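Local coordinates for protein laccase (Botrytis aclada, PDB 3SQR) that oxidises phenolic compounds with dioxygen at a set of bound copper ions, as a laccase of the multicopper oxidase family, and probably helps to break down lignin, at residues N41-T44 with S45-C48; F278-D281 with N282-L285; C526-A529 with W530-S533; M551-T554 with A555-E558; A562-N565 with A566-T570. All blocks are in the same frame, centred on the assembly; numbering follows the deposited sequence.

Interaction 1: residues N41-T44 with S45-C48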
loop_
_atom_site.group_PDB
_atom_site.type_symbol
_atom_site.label_atom_id
_atom_site.label_comp_id
_atom_site.label_asym_id
_atom_site.label_seq_id
_atom_site.Cartn_x
_atom_site.Cartn_y
_atom_site.Cartn_z
ATOM N N ASN A 41 0.036 -3.255 28.014
ATOM C CA ASN A 41 1.059 -2.843 27.067
ATOM C C ASN A 41 1.885 -1.766 27.743
ATOM O O ASN A 41 1.323 -0.828 28.326
ATOM C CB ASN A 41 0.399 -2.276 25.780
ATOM C CG ASN A 41 1.390 -2.046 24.664
ATOM O OD1 ASN A 41 1.852 -0.910 24.430
ATOM N ND2 ASN A 41 1.729 -3.122 23.950
ATOM N N SER A 42 3.193 -1.910 27.680
ATOM C CA SER A 42 4.108 -0.859 28.137
ATOM C C SER A 42 5.378 -0.944 27.332
ATOM O O SER A 42 5.610 -1.900 26.582
ATOM C CB SER A 42 4.469 -1.035 29.631
ATOM O OG SER A 42 5.506 -2.021 29.756
ATOM N N ALA A 43 6.256 0.048 27.555
ATOM C CA ALA A 43 7.577 0.100 26.936
ATOM C C ALA A 43 8.416 -1.142 27.134
ATOM O O ALA A 43 9.290 -1.441 26.297
ATOM C CB ALA A 43 8.345 1.376 27.367
ATOM N N THR A 44 8.162 -1.843 28.251
ATOM C CA THR A 44 8.876 -3.074 28.616
ATOM C C THR A 44 7.965 -4.302 28.593
ATOM O O THR A 44 8.295 -5.342 29.159
ATOM C CB THR A 44 9.552 -2.949 30.040
ATOM O OG1 THR A 44 8.594 -2.520 31.009
ATOM C CG2 THR A 44 10.701 -1.968 29.985
ATOM N N SER A 45 6.827 -4.199 27.888
ATOM C CA SER A 45 5.926 -5.331 27.720
ATOM C C SER A 45 5.032 -5.066 26.489
ATOM O O SER A 45 3.810 -5.067 26.566
ATOM C CB SER A 45 5.099 -5.567 28.978
ATOM O OG SER A 45 4.389 -4.413 29.408
ATOM N N ARG A 46 5.694 -4.825 25.366
ATOM C CA ARG A 46 4.994 -4.490 24.121
ATOM C C ARG A 46 4.195 -5.676 23.630
ATOM O O ARG A 46 3.232 -5.507 22.852
ATOM C CB ARG A 46 5.953 -3.946 23.058
ATOM C CG ARG A 46 6.433 -2.548 23.395
ATOM C CD ARG A 46 5.311 -1.543 23.568
ATOM N NE ARG A 46 5.895 -0.223 23.741
ATOM C CZ ARG A 46 5.253 0.840 24.228
ATOM N NH1 ARG A 46 3.992 0.787 24.596
ATOM N NH2 ARG A 46 5.890 1.978 24.375
ATOM N N SER A 47 4.541 -6.874 24.092
ATOM C CA SER A 47 3.817 -8.095 23.664
ATOM C C SER A 47 2.383 -8.128 24.221
ATOM O O SER A 47 1.513 -8.845 23.710
ATOM C CB SER A 47 4.565 -9.351 24.134
ATOM O OG SER A 47 4.503 -9.361 25.555
ATOM N N CYS A 48 2.133 -7.333 25.263
ATOM C CA CYS A 48 0.903 -7.378 25.992
ATOM C C CYS A 48 -0.141 -6.476 25.377
ATOM O O CYS A 48 0.175 -5.380 24.902
ATOM C CB CYS A 48 1.110 -6.885 27.407
ATOM S SG CYS A 48 2.163 -7.943 28.447
#
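S42 and S45 form the ends of the first of two consecutive type I β turns, S42 to S45 and S45 to C48, in the loop that leads into strand 48-49. The first turn is closed by S45 N donating to S42 O (2.9 Å). On the hydroxyl side, S42 OG accepts from T44 N at 3.1 Å, which makes an ST turn, and donates to S45 OG, 2.7 Å away; S45 OG is also bonded to A40 O. N41 uses both ends of its amide. Its OD1 takes a bond of 2.7 Å from R46 NH1, approaching the guanidinium at its edge and in its plane, while its ND2 gives a straight bond (162°) to C48 O at 2.9 Å. With CG anti to the backbone N (chi1 -170°), the amide reaches across to the second turn. R46 bends at chi2 (-58°) and folds back against the S42–A43 peptide, with A43 N over the centre of one guanidinium face. The arginine also makes a cation-pi contact with Y193, and C48 is disulfide-bonded to C39. With NH1 held in plane by N41 OD1, NH2 bonded to Y193 O and one face lying on the peptide, the rotation of the guanidinium is fixed, and N41, by donating and accepting at once, ties the two turns together.

Interaction 2: residues F278-D281 with N282-L285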
loop_
_atom_site.group_PDB
_atom_site.type_symbol
_atom_site.label_atom_id
_atom_site.label_comp_id
_atom_site.label_asym_id
_atom_site.label_seq_id
_atom_site.Cartn_x
_atom_site.Cartn_y
_atom_site.Cartn_z
ATOM N N PHE A 278 15.621 1.163 2.744
ATOM C CA PHE A 278 15.756 2.114 3.785
ATOM C C PHE A 278 16.906 1.755 4.731
ATOM O O PHE A 278 17.045 0.580 5.123
ATOM C CB PHE A 278 14.418 2.177 4.570
ATOM C CG PHE A 278 14.409 3.158 5.662
ATOM C CD1 PHE A 278 14.105 4.483 5.449
ATOM C CD2 PHE A 278 14.720 2.765 6.964
ATOM C CE1 PHE A 278 14.108 5.384 6.492
ATOM C CE2 PHE A 278 14.675 3.689 8.040
ATOM C CZ PHE A 278 14.395 4.986 7.785
ATOM N N ALA A 279 17.628 2.791 5.163
ATOM C CA ALA A 279 18.784 2.571 6.065
ATOM C C ALA A 279 18.978 3.846 6.840
ATOM O O ALA A 279 18.598 4.927 6.368
ATOM C CB ALA A 279 20.034 2.192 5.238
ATOM N N ILE A 280 19.529 3.716 8.038
ATOM C CA ILE A 280 19.924 4.866 8.857
ATOM C C ILE A 280 21.398 4.590 9.148
ATOM O O ILE A 280 21.716 3.581 9.755
ATOM C CB ILE A 280 19.141 4.967 10.154
ATOM C CG1 ILE A 280 17.633 5.067 9.861
ATOM C CG2 ILE A 280 19.630 6.158 11.015
ATOM C CD1 ILE A 280 16.775 5.040 11.145
ATOM N N ASP A 281 22.266 5.428 8.652
ATOM C CA ASP A 281 23.695 5.190 8.820
ATOM C C ASP A 281 24.033 4.928 10.275
ATOM O O ASP A 281 23.582 5.617 11.189
ATOM C CB ASP A 281 24.502 6.397 8.367
ATOM C CG ASP A 281 24.428 6.648 6.903
ATOM O OD1 ASP A 281 23.798 5.867 6.130
ATOM O OD2 ASP A 281 25.022 7.673 6.500
ATOM N N ASN A 282 24.861 3.907 10.457
ATOM C CA ASN A 282 25.401 3.506 11.737
ATOM C C ASN A 282 24.346 3.059 12.738
ATOM O O ASN A 282 24.622 2.959 13.912
ATOM C CB ASN A 282 26.267 4.612 12.317
ATOM C CG ASN A 282 27.258 4.091 13.327
ATOM O OD1 ASN A 282 27.348 4.645 14.408
ATOM N ND2 ASN A 282 27.990 3.000 12.984
ATOM N N HIS A 283 23.138 2.736 12.240
ATOM C CA HIS A 283 22.094 2.193 13.095
ATOM C C HIS A 283 21.580 0.880 12.502
ATOM O O HIS A 283 21.702 0.611 11.316
ATOM C CB HIS A 283 20.963 3.229 13.286
ATOM C CG HIS A 283 21.342 4.427 14.107
ATOM N ND1 HIS A 283 22.174 5.431 13.649
ATOM C CD2 HIS A 283 20.984 4.782 15.360
ATOM C CE1 HIS A 283 22.292 6.350 14.593
ATOM N NE2 HIS A 283 21.571 5.986 15.634
ATOM N N THR A 284 21.135 0.036 13.406
ATOM C CA THR A 284 20.593 -1.252 13.098
ATOM C C THR A 284 19.070 -1.134 13.217
ATOM O O THR A 284 18.499 -0.491 14.108
ATOM C CB THR A 284 21.102 -2.306 14.085
ATOM O OG1 THR A 284 22.540 -2.401 13.926
ATOM C CG2 THR A 284 20.520 -3.649 13.768
ATOM N N LEU A 285 18.443 -1.731 12.256
ATOM C CA LEU A 285 16.996 -1.822 12.286
ATOM C C LEU A 285 16.603 -3.177 12.820
ATOM O O LEU A 285 17.033 -4.177 12.266
ATOM C CB LEU A 285 16.452 -1.644 10.877
ATOM C CG LEU A 285 16.935 -0.468 10.025
ATOM C CD1 LEU A 285 16.267 -0.572 8.629
ATOM C CD2 LEU A 285 16.649 0.910 10.615
HETATM O O HOH W 1 19.826 1.115 9.254
#
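I280 and H283 are the first and last residues of a type II β turn that links strand 276-280 to strand 285-290, and so passes the chain from one sheet to the other in a domain of the cupredoxin-like β-sandwich type. Hydrogen bonds define the bend. H283 N donates to I280 O at 3.0 Å, and N282, in the third position, takes the positive phi (63°) expected there. The imidazole of H283 adds a second bond, from ND1 to D281 O, 2.8 Å long and nearly linear at 173°; the oxygen lies in the ring plane. Its other nitrogen, NE2, bonds Y349 OH, so both ring nitrogens are engaged and the ring's rotation is fixed. D281 turns outward to a salt bridge with R327 and a bond to S359. A water bridges the two arms, accepting from I280 N at 2.9 Å and lying 2.8 Å from H283 O. Apolar contacts join the two arms: I280 CG2 packs obliquely against the H283 ring, and L285 spreads its two methyls over both strand residues. CD2 of L285 meets I280 CD1 at 4.2 Å, while its CD1 comes to the edge of the F278 ring, 4.0 Å from CD2 of that ring.

Interaction 3: residues C526-A529 with W530-S533. With CU (copper (II) ion), chain D; CU (copper (II) ion), chain F.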
loop_
_atom_site.group_PDB
_atom_site.type_symbol
_atom_site.label_atom_id
_atom_site.label_comp_id
_atom_site.label_asym_id
_atom_site.label_seq_id
_atom_site.Cartn_x
_atom_site.Cartn_y
_atom_site.Cartn_z
ATOM N N CYS A 526 -0.752 -5.103 -9.321
ATOM C CA CYS A 526 0.525 -4.427 -9.117
ATOM C C CYS A 526 0.241 -3.029 -8.550
ATOM O O CYS A 526 -0.664 -2.314 -9.037
ATOM C CB CYS A 526 1.273 -4.290 -10.439
ATOM S SG CYS A 526 2.803 -3.485 -10.165
ATOM N N HIS A 527 0.995 -2.651 -7.529
ATOM C CA HIS A 527 0.806 -1.384 -6.843
ATOM C C HIS A 527 1.652 -0.273 -7.454
ATOM O O HIS A 527 1.614 0.894 -6.972
ATOM C CB HIS A 527 1.154 -1.512 -5.326
ATOM C CG HIS A 527 0.236 -0.737 -4.423
ATOM N ND1 HIS A 527 0.116 0.622 -4.510
ATOM C CD2 HIS A 527 -0.583 -1.128 -3.397
ATOM C CE1 HIS A 527 -0.743 1.043 -3.597
ATOM N NE2 HIS A 527 -1.204 0.005 -2.916
ATOM N N ILE A 528 2.394 -0.574 -8.524
ATOM C CA ILE A 528 3.032 0.489 -9.303
ATOM C C ILE A 528 1.854 1.169 -10.027
ATOM O O ILE A 528 1.120 0.509 -10.777
ATOM C CB ILE A 528 4.063 -0.053 -10.284
ATOM C CG1 ILE A 528 5.276 -0.637 -9.562
ATOM C CG2 ILE A 528 4.480 1.103 -11.287
ATOM C CD1 ILE A 528 6.246 -1.468 -10.470
ATOM N N ALA A 529 1.601 2.433 -9.715
ATOM C CA ALA A 529 0.384 3.052 -10.114
ATOM C C ALA A 529 0.215 3.018 -11.623
ATOM O O ALA A 529 -0.887 2.773 -12.088
ATOM C CB ALA A 529 0.278 4.533 -9.566
ATOM N N TRP A 530 1.301 3.252 -12.365
ATOM C CA TRP A 530 1.212 3.128 -13.813
ATOM C C TRP A 530 0.741 1.761 -14.237
ATOM O O TRP A 530 -0.099 1.700 -15.149
ATOM C CB TRP A 530 2.524 3.440 -14.496
ATOM C CG TRP A 530 3.206 4.689 -14.035
ATOM C CD1 TRP A 530 4.419 4.782 -13.480
ATOM C CD2 TRP A 530 2.717 6.031 -14.167
ATOM N NE1 TRP A 530 4.743 6.088 -13.254
ATOM C CE2 TRP A 530 3.715 6.869 -13.704
ATOM C CE3 TRP A 530 1.573 6.592 -14.756
ATOM C CZ2 TRP A 530 3.588 8.258 -13.725
ATOM C CZ3 TRP A 530 1.441 7.942 -14.768
ATOM C CH2 TRP A 530 2.451 8.754 -14.241
ATOM N N HIS A 531 1.247 0.708 -13.587
ATOM C CA HIS A 531 0.929 -0.673 -13.984
ATOM C C HIS A 531 -0.502 -1.007 -13.635
ATOM O O HIS A 531 -1.222 -1.589 -14.447
ATOM C CB HIS A 531 1.899 -1.654 -13.338
ATOM C CG HIS A 531 3.313 -1.475 -13.810
ATOM N ND1 HIS A 531 4.343 -2.269 -13.403
ATOM C CD2 HIS A 531 3.865 -0.551 -14.642
ATOM C CE1 HIS A 531 5.463 -1.873 -13.979
ATOM N NE2 HIS A 531 5.190 -0.839 -14.758
ATOM N N ALA A 532 -0.953 -0.567 -12.473
ATOM C CA ALA A 532 -2.359 -0.696 -12.127
ATOM C C ALA A 532 -3.247 -0.036 -13.143
ATOM O O ALA A 532 -4.229 -0.610 -13.611
ATOM C CB ALA A 532 -2.628 -0.116 -10.666
ATOM N N SER A 533 -2.901 1.190 -13.505
ATOM C CA SER A 533 -3.675 1.954 -14.488
ATOM C C SER A 533 -3.656 1.309 -15.901
ATOM O O SER A 533 -4.672 1.398 -16.650
ATOM C CB SER A 533 -3.146 3.349 -14.569
ATOM O OG SER A 533 -3.733 4.101 -13.534
HETATM CU CU CU D . 4.011 -3.721 -12.032
HETATM CU CU CU F . -2.573 0.278 -1.356
#
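H531 lies alongside I528, the two side chains pointing the same way, and a walk out along the histidine shows how a copper ligand is held. Its CB sits 3.8 Å from C526 SG and close to I528 O. Placed beside the backbone N (chi1 -65°), CG carries the ring toward the metal, and ND1 binds a copper ion at 2.0 Å. C526 SG reaches the same ion at 2.2 Å, with H463 as the other histidine ligand. Over one face of the ring, CG2 of I528 makes a CH-pi contact, 3.8 Å from the H531 ring centroid and almost on the ring normal, near CD2 and NE2 as well; farther round, CE1 meets I528 CD1 at 3.6 Å. That CD1 also comes within 3.5 Å of the copper, so the isoleucine covers both ligand and ion. Two main-chain bonds of I528 fix the parts. I528 N donates to C526 SG at 3.4 Å, a second-shell bond to the thiolate ligand, and I528, as N-cap of helix 529-533, offers its carbonyl to A532 N at 2.9 Å. Between cysteine and isoleucine, H527 points away to bind a second copper, shared with H126 and H168. A cysteine on one copper with its neighbouring histidines on others is typical of multicopper oxidases, where this link is the expected electron route from the type 1 site to the trinuclear cluster.

Interaction 4: residues M551-T554 with A555-E558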
loop_
_atom_site.group_PDB
_atom_site.type_symbol
_atom_site.label_atom_id
_atom_site.label_comp_id
_atom_site.label_asym_id
_atom_site.label_seq_id
_atom_site.Cartn_x
_atom_site.Cartn_y
_atom_site.Cartn_z
ATOM N N MET A 551 -29.118 -3.902 4.625
ATOM C CA MET A 551 -29.917 -3.008 3.828
ATOM C C MET A 551 -29.338 -1.588 3.925
ATOM O O MET A 551 -29.278 -0.859 2.946
ATOM C CB MET A 551 -31.398 -3.023 4.257
ATOM C CG MET A 551 -32.167 -1.770 3.811
ATOM S SD MET A 551 -33.814 -1.556 4.577
ATOM C CE MET A 551 -33.324 -0.631 6.029
ATOM N N THR A 552 -28.935 -1.189 5.119
ATOM C CA THR A 552 -28.362 0.124 5.256
ATOM C C THR A 552 -27.210 0.350 4.255
ATOM O O THR A 552 -27.117 1.406 3.637
ATOM C CB THR A 552 -27.948 0.413 6.698
ATOM O OG1 THR A 552 -27.609 1.781 6.775
ATOM C CG2 THR A 552 -26.813 -0.425 7.135
ATOM N N ASP A 553 -26.380 -0.645 4.077
ATOM C CA ASP A 553 -25.171 -0.511 3.250
ATOM C C ASP A 553 -25.526 -0.607 1.777
ATOM O O ASP A 553 -24.948 0.079 0.955
ATOM C CB ASP A 553 -24.120 -1.531 3.702
ATOM C CG ASP A 553 -23.570 -1.196 5.060
ATOM O OD1 ASP A 553 -23.450 -0.005 5.349
ATOM O OD2 ASP A 553 -23.319 -2.132 5.858
ATOM N N THR A 554 -26.574 -1.416 1.463
ATOM C CA THR A 554 -27.092 -1.459 0.109
ATOM C C THR A 554 -27.649 -0.153 -0.314
ATOM O O THR A 554 -27.371 0.256 -1.432
ATOM C CB THR A 554 -28.086 -2.671 -0.074
ATOM O OG1 THR A 554 -27.383 -3.848 0.279
ATOM C CG2 THR A 554 -28.506 -2.793 -1.452
ATOM N N ALA A 555 -28.402 0.533 0.546
ATOM C CA ALA A 555 -28.976 1.851 0.229
ATOM C C ALA A 555 -27.835 2.806 -0.008
ATOM O O ALA A 555 -27.811 3.529 -0.961
ATOM C CB ALA A 555 -29.950 2.393 1.407
ATOM N N ILE A 556 -26.817 2.727 0.836
ATOM C CA ILE A 556 -25.698 3.663 0.697
ATOM C C ILE A 556 -24.968 3.503 -0.628
ATOM O O ILE A 556 -24.728 4.466 -1.350
ATOM C CB ILE A 556 -24.760 3.528 1.917
ATOM C CG1 ILE A 556 -25.439 4.139 3.143
ATOM C CG2 ILE A 556 -23.401 4.140 1.626
ATOM C CD1 ILE A 556 -24.768 3.680 4.466
ATOM N N PHE A 557 -24.676 2.271 -0.982
ATOM C CA PHE A 557 -24.023 1.908 -2.231
ATOM C C PHE A 557 -24.797 2.371 -3.440
ATOM O O PHE A 557 -24.251 2.980 -4.374
ATOM C CB PHE A 557 -23.893 0.395 -2.204
ATOM C CG PHE A 557 -23.275 -0.205 -3.394
ATOM C CD1 PHE A 557 -24.025 -0.476 -4.517
ATOM C CD2 PHE A 557 -21.917 -0.607 -3.370
ATOM C CE1 PHE A 557 -23.431 -1.078 -5.634
ATOM C CE2 PHE A 557 -21.359 -1.191 -4.439
ATOM C CZ PHE A 557 -22.108 -1.425 -5.600
ATOM N N GLU A 558 -26.086 2.072 -3.389
ATOM C CA GLU A 558 -27.010 2.559 -4.423
ATOM C C GLU A 558 -26.980 4.058 -4.580
ATOM O O GLU A 558 -26.932 4.578 -5.721
ATOM C CB GLU A 558 -28.422 2.077 -4.088
ATOM C CG GLU A 558 -28.596 0.608 -4.298
ATOM C CD GLU A 558 -29.879 0.030 -3.659
ATOM O OE1 GLU A 558 -30.630 0.739 -2.916
ATOM O OE2 GLU A 558 -30.093 -1.171 -3.883
#
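M551 and A555, one turn apart, start a run of regular α-helical hydrogen bonds at the beginning of helix 551-567. A555 N reaches M551 O at 2.9 Å, F557 N reaches D553 O at 2.9 Å, and E558 N reaches T554 O at 3.0 Å; the bond from I556 N to T552 O is slightly longer and more bent. Polar side chains add bonds beyond the two segments. T554 OG1 bonds back to K550 O, and D553 OD1 is held by Y136 OH. Packing begins where the side chains run along the helix. E558 keeps its CG beside the backbone N (chi1 -71°), and its chain lies back against the preceding turn: CG is 3.1 Å from T554 O, and OE2 touches the methyl CG2 of T554 at 3.3 Å. On the next flank I556 lies side by side with T552 and D553, its CD1 passing 3.4 Å from T552 O and then 4.0 Å from D553 OD1. F557 sends its ring to a different flank, anti to the backbone N, to meet F424 edge-to-face and to rest on helix 419-424. F557 and D553 are buried, whereas M551, T552 and E558 are exposed. D553 also has a like charge nearby: its OD2 lies close to E135 OE2, which would tend to raise the proton affinity of one of the two acids.

Interaction 5: residues A562-N565 with A566-T570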
loop_
_atom_site.group_PDB
_atom_site.type_symbol
_atom_site.label_atom_id
_atom_site.label_comp_id
_atom_site.label_asym_id
_atom_site.label_seq_id
_atom_site.Cartn_x
_atom_site.Cartn_y
_atom_site.Cartn_z
ATOM N N ALA A 562 -25.994 6.075 -7.786
ATOM C CA ALA A 562 -26.959 7.064 -8.301
ATOM C C ALA A 562 -26.309 8.433 -8.508
ATOM O O ALA A 562 -26.415 9.031 -9.588
ATOM C CB ALA A 562 -28.175 7.141 -7.387
ATOM N N ASN A 563 -25.553 8.920 -7.518
ATOM C CA ASN A 563 -24.877 10.194 -7.662
ATOM C C ASN A 563 -23.767 10.184 -8.669
ATOM O O ASN A 563 -23.532 11.191 -9.356
ATOM C CB ASN A 563 -24.397 10.711 -6.307
ATOM C CG ASN A 563 -25.538 10.937 -5.366
ATOM O OD1 ASN A 563 -26.687 11.032 -5.817
ATOM N ND2 ASN A 563 -25.268 10.950 -4.047
ATOM N N TRP A 564 -23.071 9.049 -8.788
ATOM C CA TRP A 564 -22.070 8.917 -9.820
ATOM C C TRP A 564 -22.681 9.012 -11.247
ATOM O O TRP A 564 -22.152 9.659 -12.111
ATOM C CB TRP A 564 -21.349 7.552 -9.696
ATOM C CG TRP A 564 -20.243 7.437 -10.694
ATOM C CD1 TRP A 564 -20.152 6.522 -11.659
ATOM C CD2 TRP A 564 -19.100 8.281 -10.827
ATOM N NE1 TRP A 564 -19.042 6.707 -12.389
ATOM C CE2 TRP A 564 -18.365 7.803 -11.923
ATOM C CE3 TRP A 564 -18.648 9.414 -10.166
ATOM C CZ2 TRP A 564 -17.203 8.415 -12.383
ATOM C CZ3 TRP A 564 -17.490 10.017 -10.618
ATOM C CH2 TRP A 564 -16.775 9.538 -11.708
ATOM N N ASN A 565 -23.736 8.277 -11.446
ATOM C CA ASN A 565 -24.411 8.251 -12.742
ATOM C C ASN A 565 -24.986 9.626 -13.121
ATOM O O ASN A 565 -25.111 9.912 -14.315
ATOM C CB ASN A 565 -25.509 7.183 -12.707
ATOM C CG ASN A 565 -24.945 5.779 -12.777
ATOM O OD1 ASN A 565 -23.889 5.543 -13.372
ATOM N ND2 ASN A 565 -25.637 4.837 -12.146
ATOM N N ALA A 566 -25.381 10.419 -12.107
ATOM C CA ALA A 566 -25.787 11.845 -12.298
ATOM C C ALA A 566 -24.619 12.710 -12.720
ATOM O O ALA A 566 -24.776 13.744 -13.394
ATOM C CB ALA A 566 -26.466 12.409 -11.045
ATOM N N TYR A 567 -23.403 12.287 -12.372
ATOM C CA TYR A 567 -22.214 13.065 -12.684
ATOM C C TYR A 567 -21.641 12.785 -14.048
ATOM O O TYR A 567 -21.127 13.674 -14.685
ATOM C CB TYR A 567 -21.091 12.770 -11.650
ATOM C CG TYR A 567 -19.771 13.343 -12.012
ATOM C CD1 TYR A 567 -19.505 14.709 -11.847
ATOM C CD2 TYR A 567 -18.730 12.539 -12.481
ATOM C CE1 TYR A 567 -18.304 15.209 -12.184
ATOM C CE2 TYR A 567 -17.518 13.063 -12.814
ATOM C CZ TYR A 567 -17.283 14.372 -12.656
ATOM O OH TYR A 567 -16.028 14.819 -13.011
ATOM N N THR A 568 -21.635 11.516 -14.443
ATOM C CA THR A 568 -20.894 11.130 -15.609
ATOM C C THR A 568 -21.366 11.779 -16.938
ATOM O O THR A 568 -20.510 12.094 -17.764
ATOM C CB THR A 568 -20.841 9.636 -15.820
ATOM O OG1 THR A 568 -22.158 9.087 -15.964
ATOM C CG2 THR A 568 -20.097 8.968 -14.605
ATOM N N PRO A 569 -22.680 12.017 -17.094
ATOM C CA PRO A 569 -23.093 12.530 -18.426
ATOM C C PRO A 569 -22.350 13.789 -18.821
ATOM O O PRO A 569 -22.120 14.019 -20.019
ATOM C CB PRO A 569 -24.578 12.822 -18.222
ATOM C CG PRO A 569 -25.020 11.775 -17.284
ATOM C CD PRO A 569 -23.860 11.901 -16.232
ATOM N N THR A 570 -21.963 14.611 -17.847
ATOM C CA THR A 570 -21.347 15.907 -18.153
ATOM C C THR A 570 -19.972 16.114 -17.503
ATOM O O THR A 570 -19.491 17.240 -17.372
ATOM C CB THR A 570 -22.291 17.024 -17.745
ATOM O OG1 THR A 570 -22.517 16.963 -16.340
ATOM C CG2 THR A 570 -23.672 16.820 -18.463
#
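W564 and Y567 form the dense side of the late turns of helix 551-567. Their rings meet obliquely, with planes 33° apart and six-membered centroids separated by 5.1 Å; the closest atoms are W564 CZ3 and Y567 CD2, at 3.4 Å. T568 completes this side by laying its methyl CG2 over one face of the indole, 3.6 Å from the centroid of the five-membered ring of W564. The tryptophan gets there with CG anti to the backbone N (chi1 -176°), its ring carried toward the following turn, where P146 and W415 also touch it. The other flank is looser: A562, N565 and A566 face solvent, and T568 OG1 makes a weak bond to N565 O. Along the helix the bonding changes. A566 N still donates to A562 O at 3.1 Å, but Y567 N keeps a weak i+4 bond to N563 O, and W564 O accepts from both Y567 N (2.9 Å) and T568 N (3.0 Å), the former from above the carbonyl plane. P569 brings no N-H and instead sets its CD 3.0 Å from N565 O. Such mixing of i+3 and i+4 bonds just ahead of a proline is typical of a helix losing its regular form.

The five contacts are all local and follow one another along the chain, yet they sample distant parts of one molecule. Interaction 1, near the N-terminus, and interaction 5 lie on opposite sides of the centre, about 51 Å apart between centres. Interaction 2 joins two sheets in the middle multicopper oxidase range, and interaction 3 sits in the third, about 29 Å from it between centres and closest of the five to the centre of the molecule; the others lie 23 to 29 Å from that centre. Interactions 4 and 5 are neighbours on helix 551-567, with centres about 18 Å apart, while the rest are separate. The copper site is thus built in the interior, and this late helix lies to one side.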